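Local coordinates for putative vitamin-B12 independent methionine synthase family protein (Listeria monocytogenes, PDB 1YPX) that probably acts as a zinc-dependent methyltransferase, passing a methyl group from 5-methyltetrahydropteroyltriglutamate to homocysteine, at residues E37-K40 with I41-E45; F120-L123 with K124-V127; A158-F161 with A162-A166; I149-Q152 with P153-D156. All blocks are in the same frame, centred on the assembly; numbering follows the deposited sequence.

Overall arrangement
All four contacts are local, each within one continuous run of chain, so none closes a long loop and none nests in or crosses another. Interaction 1 comes first, on helix 35-56, which leads into strand 60-61. Interaction 2 follows on helix 116-127, ahead of strand 132-138; it touches interaction 1 through Phe122 and Asn43, with centres about 14 Å apart. Interaction 4 comes next, where strand 147-149 of the small mixed sheet turns into helix 152-156. Interaction 3 opens helix 158-178, which precedes strand 183-188; its centre lies about 11 Å from that of interaction 4, with Tyr154 joining the two. Interactions 1 and 3 have centres about 36 Å apart.

Interaction 1 of 4, residues E37-K40 with I41-E45; sequences ELRK and IENTE
Glu42 OE1 is gripped by two groups: a water that donates to it at 3.0 Å and Arg67, with which it forms a salt bridge. The same water accepts from Arg39 NH2, bridging two side chains three residues apart. Direct attraction between them is looser, since Glu42 OE1 stands 4.5 Å from Arg39 NH2 and well out of the guanidinium plane, where no N-H points at it. With CG opposite its own N (chi1 -173°) and the chain extended to NE, Arg39 carries its guanidinium to the water; its NH1 makes a salt bridge with Asp119. With the Arg67 salt bridge and the Arg39 charge nearby, the Glu42 carboxylate would probably be favoured in its ionised form. The Glu42 side chain passes at a slant to that of Leu38, Glu42 CG lying 4.2 Å from Leu38 CG. The backbone is regular: Glu42 N donates to Leu38 O at 3.2 Å with an N-H...O angle of 170°, and Asn43 N to Arg39 O at 2.8 Å. Leu38 and Ile41 lie against Ala24 of helix 19-30, while Lys40 and Thr44 are exposed. This is the two-sided character of an amphipathic helix, here in a domain that resembles a TIM barrel.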
# COMPACT_ATOMS: atom_id res chain seq x y z
N GLU A 37 20.58 0.26 17.97
CA GLU A 37 21.75 -0.03 17.14
C GLU A 37 21.34 -0.61 15.79
O GLU A 37 21.96 -0.34 14.76
CB GLU A 37 22.66 -1.02 17.88
CG GLU A 37 24.09 -1.14 17.34
CD GLU A 37 24.90 -2.23 18.05
OE1 GLU A 37 24.80 -2.34 19.29
OE2 GLU A 37 25.64 -2.96 17.36
N LEU A 38 20.28 -1.42 15.82
CA LEU A 38 19.73 -2.06 14.63
C LEU A 38 19.23 -1.00 13.65
O LEU A 38 19.17 -1.24 12.44
CB LEU A 38 18.56 -2.97 15.02
CG LEU A 38 17.60 -3.41 13.91
CD1 LEU A 38 18.35 -4.32 12.94
CD2 LEU A 38 16.40 -4.15 14.50
N ARG A 39 18.87 0.16 14.16
CA ARG A 39 18.35 1.20 13.30
C ARG A 39 19.37 1.73 12.30
O ARG A 39 19.03 2.01 11.14
CB ARG A 39 17.80 2.36 14.12
CG ARG A 39 17.11 3.37 13.25
CD ARG A 39 16.22 4.31 14.03
NE ARG A 39 15.53 5.20 13.11
CZ ARG A 39 14.33 4.97 12.60
NH1 ARG A 39 13.79 5.85 11.77
NH2 ARG A 39 13.65 3.89 12.95
N LYS A 40 20.61 1.86 12.75
CA LYS A 40 21.68 2.35 11.89
C LYS A 40 21.80 1.48 10.65
O LYS A 40 21.70 1.99 9.53
CB LYS A 40 23.01 2.36 12.65
CG LYS A 40 23.28 3.64 13.46
CD LYS A 40 23.48 4.84 12.53
CE LYS A 40 23.77 6.13 13.29
NZ LYS A 40 23.76 7.34 12.41
N ILE A 41 22.00 0.19 10.83
CA ILE A 41 22.12 -0.69 9.68
C ILE A 41 20.92 -0.51 8.75
O ILE A 41 21.08 -0.33 7.54
CB ILE A 41 22.22 -2.17 10.12
CG1 ILE A 41 23.39 -2.36 11.08
CG2 ILE A 41 22.43 -3.05 8.89
CD1 ILE A 41 23.24 -3.55 12.00
N GLU A 42 19.72 -0.55 9.33
CA GLU A 42 18.50 -0.36 8.56
C GLU A 42 18.66 0.91 7.73
O GLU A 42 18.32 0.93 6.55
CB GLU A 42 17.28 -0.18 9.47
CG GLU A 42 16.93 -1.36 10.35
CD GLU A 42 15.55 -1.19 10.99
OE1 GLU A 42 15.24 -0.07 11.45
OE2 GLU A 42 14.78 -2.19 11.04
N ASN A 43 19.19 1.95 8.36
CA ASN A 43 19.41 3.22 7.69
C ASN A 43 20.33 3.10 6.49
O ASN A 43 20.10 3.74 5.46
CB ASN A 43 19.98 4.23 8.69
CG ASN A 43 18.90 4.92 9.49
OD1 ASN A 43 19.14 5.94 10.13
ND2 ASN A 43 17.69 4.37 9.44
N THR A 44 21.36 2.28 6.63
CA THR A 44 22.34 2.03 5.58
C THR A 44 21.67 1.21 4.49
O THR A 44 21.74 1.53 3.30
CB THR A 44 23.54 1.22 6.15
OG1 THR A 44 24.07 1.90 7.29
CG2 THR A 44 24.63 1.05 5.10
N GLU A 45 20.99 0.15 4.90
CA GLU A 45 20.31 -0.72 3.96
C GLU A 45 19.25 0.02 3.16
O GLU A 45 19.24 -0.07 1.94
CB GLU A 45 19.68 -1.90 4.70
CG GLU A 45 20.73 -2.83 5.28
CD GLU A 45 21.85 -3.14 4.30
OE1 GLU A 45 21.59 -3.88 3.32
OE2 GLU A 45 22.98 -2.62 4.49
O HOH W 1 14.08 0.87 14.09

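Interaction 2 of 4, residues F120-L123 with K124-V127; sequences FIFL and KEAV
One face of the Phe120 ring has Lys124 CB over its rim, and one face of the Phe122 ring carries one carboxylate oxygen, Glu125 OE1. On Phe120, Lys124 CB sits 4.1 Å above the ring plane, displaced toward the rim. A bend at chi2 (108°) then places Lys124 CD outside the ring, beside the CE2-CZ rim and 4.0 Å from Phe120 CE2, and the extended remainder of the chain takes NZ to a hydrogen bond with the carbonyl of Gly180. On Phe122 the visitor is a single oxygen: Glu125 OE1 lies 3.8 Å from Phe122 CE1, again toward the rim, with the carboxylate and ring planes 53° apart, so the two flat groups are not stacked. The same oxygen has a long, weak ion pair with Lys47.

These contacts belong to helix 116-127, which in this TIM-barrel-like domain runs ahead of strand 132-138. Its Phe120, Leu123 and Val127 all touch Ala133 of that strand, while Phe122 and Ala126 turn to helix 35-56. Four residues along from Leu123, Val127 brings CG2 to 3.8 Å from Leu123 CG, an apolar pair facing the strand. Beneath the side chains, the backbone bonds follow the helical pattern: Lys124 N donates to Phe120 O at 2.6 Å, and Val127 N to Leu123 O at 3.0 Å.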
# COMPACT_ATOMS: atom_id res chain seq x y z
N PHE A 120 9.58 8.18 7.99
CA PHE A 120 9.27 8.83 6.73
C PHE A 120 10.28 9.94 6.47
O PHE A 120 10.90 10.00 5.40
CB PHE A 120 7.86 9.41 6.72
CG PHE A 120 7.54 10.12 5.45
CD1 PHE A 120 7.40 9.39 4.26
CD2 PHE A 120 7.48 11.51 5.40
CE1 PHE A 120 7.21 10.04 3.05
CE2 PHE A 120 7.29 12.17 4.20
CZ PHE A 120 7.15 11.44 3.01
N ILE A 121 10.44 10.82 7.46
CA ILE A 121 11.39 11.92 7.39
C ILE A 121 12.73 11.35 6.90
O ILE A 121 13.41 11.94 6.06
CB ILE A 121 11.58 12.56 8.80
CG1 ILE A 121 10.28 13.19 9.27
CG2 ILE A 121 12.65 13.63 8.76
CD1 ILE A 121 10.31 13.60 10.73
N PHE A 122 13.11 10.19 7.43
CA PHE A 122 14.37 9.58 7.00
C PHE A 122 14.34 9.23 5.53
O PHE A 122 15.26 9.58 4.79
CB PHE A 122 14.64 8.30 7.77
CG PHE A 122 15.88 7.60 7.34
CD1 PHE A 122 17.11 8.01 7.81
CD2 PHE A 122 15.81 6.54 6.43
CE1 PHE A 122 18.27 7.37 7.40
CE2 PHE A 122 16.98 5.90 6.01
CZ PHE A 122 18.21 6.31 6.49
N LEU A 123 13.30 8.52 5.11
CA LEU A 123 13.13 8.12 3.73
C LEU A 123 13.14 9.36 2.86
O LEU A 123 13.91 9.45 1.91
CB LEU A 123 11.81 7.40 3.52
CG LEU A 123 11.51 7.19 2.02
CD1 LEU A 123 12.13 5.90 1.58
CD2 LEU A 123 10.01 7.20 1.72
N LYS A 124 12.27 10.30 3.19
CA LYS A 124 12.15 11.54 2.44
C LYS A 124 13.53 12.15 2.23
O LYS A 124 13.84 12.66 1.15
CB LYS A 124 11.26 12.52 3.18
CG LYS A 124 11.21 13.89 2.56
CD LYS A 124 9.89 14.13 1.92
CE LYS A 124 9.83 15.52 1.36
NZ LYS A 124 8.61 15.67 0.49
N GLU A 125 14.35 12.11 3.27
CA GLU A 125 15.70 12.64 3.21
C GLU A 125 16.49 12.02 2.06
O GLU A 125 17.06 12.73 1.23
CB GLU A 125 16.43 12.37 4.52
CG GLU A 125 17.94 12.60 4.44
CD GLU A 125 18.75 11.56 5.20
OE1 GLU A 125 18.49 10.34 5.01
OE2 GLU A 125 19.66 11.96 5.98
N ALA A 126 16.52 10.69 2.02
CA ALA A 126 17.26 9.96 1.00
C ALA A 126 16.71 10.02 -0.42
O ALA A 126 17.45 9.83 -1.38
CB ALA A 126 17.38 8.52 1.42
N VAL A 127 15.41 10.29 -0.56
CA VAL A 127 14.79 10.34 -1.87
C VAL A 127 15.18 11.56 -2.68
O VAL A 127 15.50 11.46 -3.86
CB VAL A 127 13.26 10.31 -1.75
CG1 VAL A 127 12.64 10.44 -3.13
CG2 VAL A 127 12.84 9.00 -1.09

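Interaction 3 of 4, residues A158-F161 with A162-A166; sequences AEKF and ANDLA
Phe161 and Leu165, one turn apart, supply the apolar part of this contact. Their side chains lie alongside each other and point the same way, with Phe161 CZ 4.0 Å from Leu165 CD2. The four-residue spacing puts both on one flank of helix 158-178, and CG opposite the backbone N in each (chi1 173° for Phe161) aligns them; both touch Ile109 of strand 108-110, and Leu165 also reaches Leu220 of helix 213-224.

The backbone bonds are near-straight and alpha-helical in spacing: Ala162 N donates to Ala158 O at 3.0 Å, Asn163 N to Glu159 O at 2.9 Å, and Asp164 N to Lys160 O at 3.2 Å with an N-H...O angle of 176°.

Charge enters between Lys160 and Asp164. The chi2 bend (-74°) brings Lys160 CD and CE beside the carboxylate, Lys160 CE lying 3.5 Å from Asp164 OD1, while chi4 leaves Lys160 NZ 4.7 Å from that oxygen. Asp164 OD1 has a hydrogen bond with Tyr154 OH instead. The chemistry therefore implies that the lysine offers Asp164 aliphatic cover and a nearby positive charge, which would tend to favour the ionised carboxylate, while the tyrosine hydroxyl grips the oxygen and ties the start of helix 158-178 to helix 152-156.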
# COMPACT_ATOMS: atom_id res chain seq x y z
N ALA A 158 -20.57 -0.41 17.84
CA ALA A 158 -19.63 -0.50 16.72
C ALA A 158 -19.34 0.86 16.10
O ALA A 158 -18.20 1.16 15.74
CB ALA A 158 -20.17 -1.45 15.67
N GLU A 159 -20.37 1.70 15.96
CA GLU A 159 -20.20 3.02 15.37
C GLU A 159 -19.10 3.77 16.11
O GLU A 159 -18.27 4.42 15.49
CB GLU A 159 -21.51 3.81 15.46
CG GLU A 159 -22.74 3.06 14.95
CD GLU A 159 -23.99 3.94 14.86
OE1 GLU A 159 -24.36 4.58 15.88
OE2 GLU A 159 -24.61 3.98 13.77
N LYS A 160 -19.11 3.67 17.43
CA LYS A 160 -18.12 4.34 18.27
C LYS A 160 -16.71 3.90 17.85
O LYS A 160 -15.82 4.74 17.67
CB LYS A 160 -18.37 3.98 19.74
CG LYS A 160 -18.00 5.07 20.74
CD LYS A 160 -16.50 5.22 20.92
CE LYS A 160 -16.16 6.28 21.97
NZ LYS A 160 -16.65 5.95 23.35
N PHE A 161 -16.52 2.60 17.66
CA PHE A 161 -15.24 2.05 17.25
C PHE A 161 -14.78 2.61 15.91
O PHE A 161 -13.65 3.10 15.78
CB PHE A 161 -15.32 0.52 17.15
CG PHE A 161 -14.09 -0.11 16.57
CD1 PHE A 161 -12.85 0.05 17.18
CD2 PHE A 161 -14.17 -0.89 15.42
CE1 PHE A 161 -11.71 -0.57 16.65
CE2 PHE A 161 -13.04 -1.51 14.88
CZ PHE A 161 -11.81 -1.35 15.50
N ALA A 162 -15.66 2.56 14.91
CA ALA A 162 -15.35 3.06 13.57
C ALA A 162 -15.01 4.54 13.58
O ALA A 162 -14.06 4.97 12.92
CB ALA A 162 -16.52 2.81 12.62
N ASN A 163 -15.76 5.34 14.33
CA ASN A 163 -15.48 6.77 14.39
C ASN A 163 -14.07 7.09 14.88
O ASN A 163 -13.31 7.74 14.17
CB ASN A 163 -16.50 7.49 15.26
CG ASN A 163 -17.93 7.30 14.77
OD1 ASN A 163 -18.86 7.91 15.30
ND2 ASN A 163 -18.10 6.45 13.75
N ASP A 164 -13.72 6.63 16.08
CA ASP A 164 -12.40 6.91 16.65
C ASP A 164 -11.28 6.45 15.73
O ASP A 164 -10.31 7.17 15.52
CB ASP A 164 -12.23 6.21 18.02
CG ASP A 164 -13.24 6.69 19.08
OD1 ASP A 164 -13.12 6.26 20.25
OD2 ASP A 164 -14.15 7.49 18.75
N LEU A 165 -11.42 5.24 15.19
CA LEU A 165 -10.43 4.67 14.29
C LEU A 165 -10.21 5.60 13.08
O LEU A 165 -9.07 5.79 12.64
CB LEU A 165 -10.86 3.26 13.86
CG LEU A 165 -9.98 2.45 12.89
CD1 LEU A 165 -8.61 2.23 13.51
CD2 LEU A 165 -10.63 1.10 12.57
N ALA A 166 -11.29 6.18 12.56
CA ALA A 166 -11.20 7.10 11.42
C ALA A 166 -10.47 8.41 11.79
O ALA A 166 -9.68 8.93 11.00
CB ALA A 166 -12.61 7.40 10.89

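Interaction 4 of 4, residues I149-Q152 with P153-D156; sequences IEYQ and PYLD
Pro153 presents its CG as a bump over the middle of the Tyr151 ring, 3.3 Å from the centroid and only 10° off the ring normal, a CH-pi contact made squarely on the face. The other ring neighbour comes in quite differently. Tyr151 turns its edge, through CD1, to the face of Tyr154, with centroids 5.0 Å apart and planes at 89°, a T-shaped pair; Tyr151 CD1 lies 3.6 Å from Tyr154 CD2. Tyr151 is thus covered on one face by Pro153 and met at its CD1 edge by Tyr154.

This packing occurs where strand 147-149, an outer strand of the small mixed sheet, leads into the short helix 152-156 of the TIM-barrel-like domain. Both tyrosines also touch Pro108 on strand 108-110.

Ile149 offers its CG2 branch as the bump. That methyl lies between two neighbours: Leu155 CD1 at 3.6 Å from Ile149 CG2, and Tyr154 CB at 3.8 Å from the same atom, the Ile149 and Tyr154 side chains crossing at about a right angle. Backbone bonding between 149-152 and 153-156 is weak: the bond from Asp156 N to Gln152 O, though 2.9 Å long, has an N-H...O angle of 123°.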
# COMPACT_ATOMS: atom_id res chain seq x y z
N ILE A 149 -11.40 -6.88 19.27
CA ILE A 149 -11.92 -5.82 20.12
C ILE A 149 -12.12 -6.32 21.55
O ILE A 149 -12.82 -7.30 21.79
CB ILE A 149 -13.24 -5.26 19.60
CG1 ILE A 149 -13.08 -4.81 18.14
CG2 ILE A 149 -13.67 -4.10 20.47
CD1 ILE A 149 -13.15 -5.95 17.14
N GLU A 150 -11.50 -5.62 22.49
CA GLU A 150 -11.58 -5.99 23.89
C GLU A 150 -12.20 -4.86 24.71
O GLU A 150 -12.84 -5.11 25.74
CB GLU A 150 -10.17 -6.31 24.40
CG GLU A 150 -10.11 -7.52 25.31
CD GLU A 150 -8.68 -8.00 25.57
OE1 GLU A 150 -7.89 -7.25 26.19
OE2 GLU A 150 -8.36 -9.14 25.14
N TYR A 151 -12.00 -3.63 24.26
CA TYR A 151 -12.54 -2.46 24.94
C TYR A 151 -14.03 -2.71 25.11
O TYR A 151 -14.66 -3.37 24.27
CB TYR A 151 -12.29 -1.20 24.10
CG TYR A 151 -12.35 0.13 24.85
CD1 TYR A 151 -12.39 1.33 24.15
CD2 TYR A 151 -12.35 0.18 26.24
CE1 TYR A 151 -12.44 2.55 24.81
CE2 TYR A 151 -12.40 1.40 26.92
CZ TYR A 151 -12.44 2.59 26.19
OH TYR A 151 -12.51 3.81 26.84
N GLN A 152 -14.59 -2.20 26.20
CA GLN A 152 -16.00 -2.41 26.47
C GLN A 152 -16.90 -1.58 25.56
O GLN A 152 -17.78 -2.13 24.89
CB GLN A 152 -16.30 -2.09 27.93
CG GLN A 152 -16.25 -3.31 28.84
CD GLN A 152 -14.84 -3.79 29.17
OE1 GLN A 152 -14.66 -4.92 29.64
NE2 GLN A 152 -13.84 -2.93 28.95
N PRO A 153 -16.68 -0.26 25.52
CA PRO A 153 -17.56 0.52 24.65
C PRO A 153 -17.58 0.09 23.19
O PRO A 153 -18.66 -0.19 22.65
CB PRO A 153 -17.08 1.96 24.86
CG PRO A 153 -15.67 1.80 25.38
CD PRO A 153 -15.76 0.60 26.26
N TYR A 154 -16.42 0.01 22.54
CA TYR A 154 -16.38 -0.39 21.13
C TYR A 154 -17.07 -1.74 21.00
O TYR A 154 -17.68 -2.06 19.97
CB TYR A 154 -14.93 -0.53 20.62
CG TYR A 154 -14.09 0.73 20.68
CD1 TYR A 154 -14.67 2.00 20.67
CD2 TYR A 154 -12.70 0.64 20.68
CE1 TYR A 154 -13.88 3.15 20.64
CE2 TYR A 154 -11.91 1.79 20.65
CZ TYR A 154 -12.50 3.04 20.62
OH TYR A 154 -11.71 4.16 20.52
N LEU A 155 -16.98 -2.53 22.06
CA LEU A 155 -17.60 -3.84 22.08
C LEU A 155 -19.11 -3.74 22.14
O LEU A 155 -19.81 -4.65 21.70
CB LEU A 155 -17.07 -4.61 23.28
CG LEU A 155 -16.86 -6.11 23.09
CD1 LEU A 155 -16.12 -6.42 21.80
CD2 LEU A 155 -16.09 -6.61 24.30
N ASP A 156 -19.62 -2.62 22.68
CA ASP A 156 -21.06 -2.39 22.82
C ASP A 156 -21.65 -1.59 21.67
O ASP A 156 -22.79 -1.82 21.24
CB ASP A 156 -21.37 -1.64 24.13
CG ASP A 156 -21.02 -2.44 25.36
OD1 ASP A 156 -21.06 -3.69 25.30
OD2 ASP A 156 -20.73 -1.82 26.41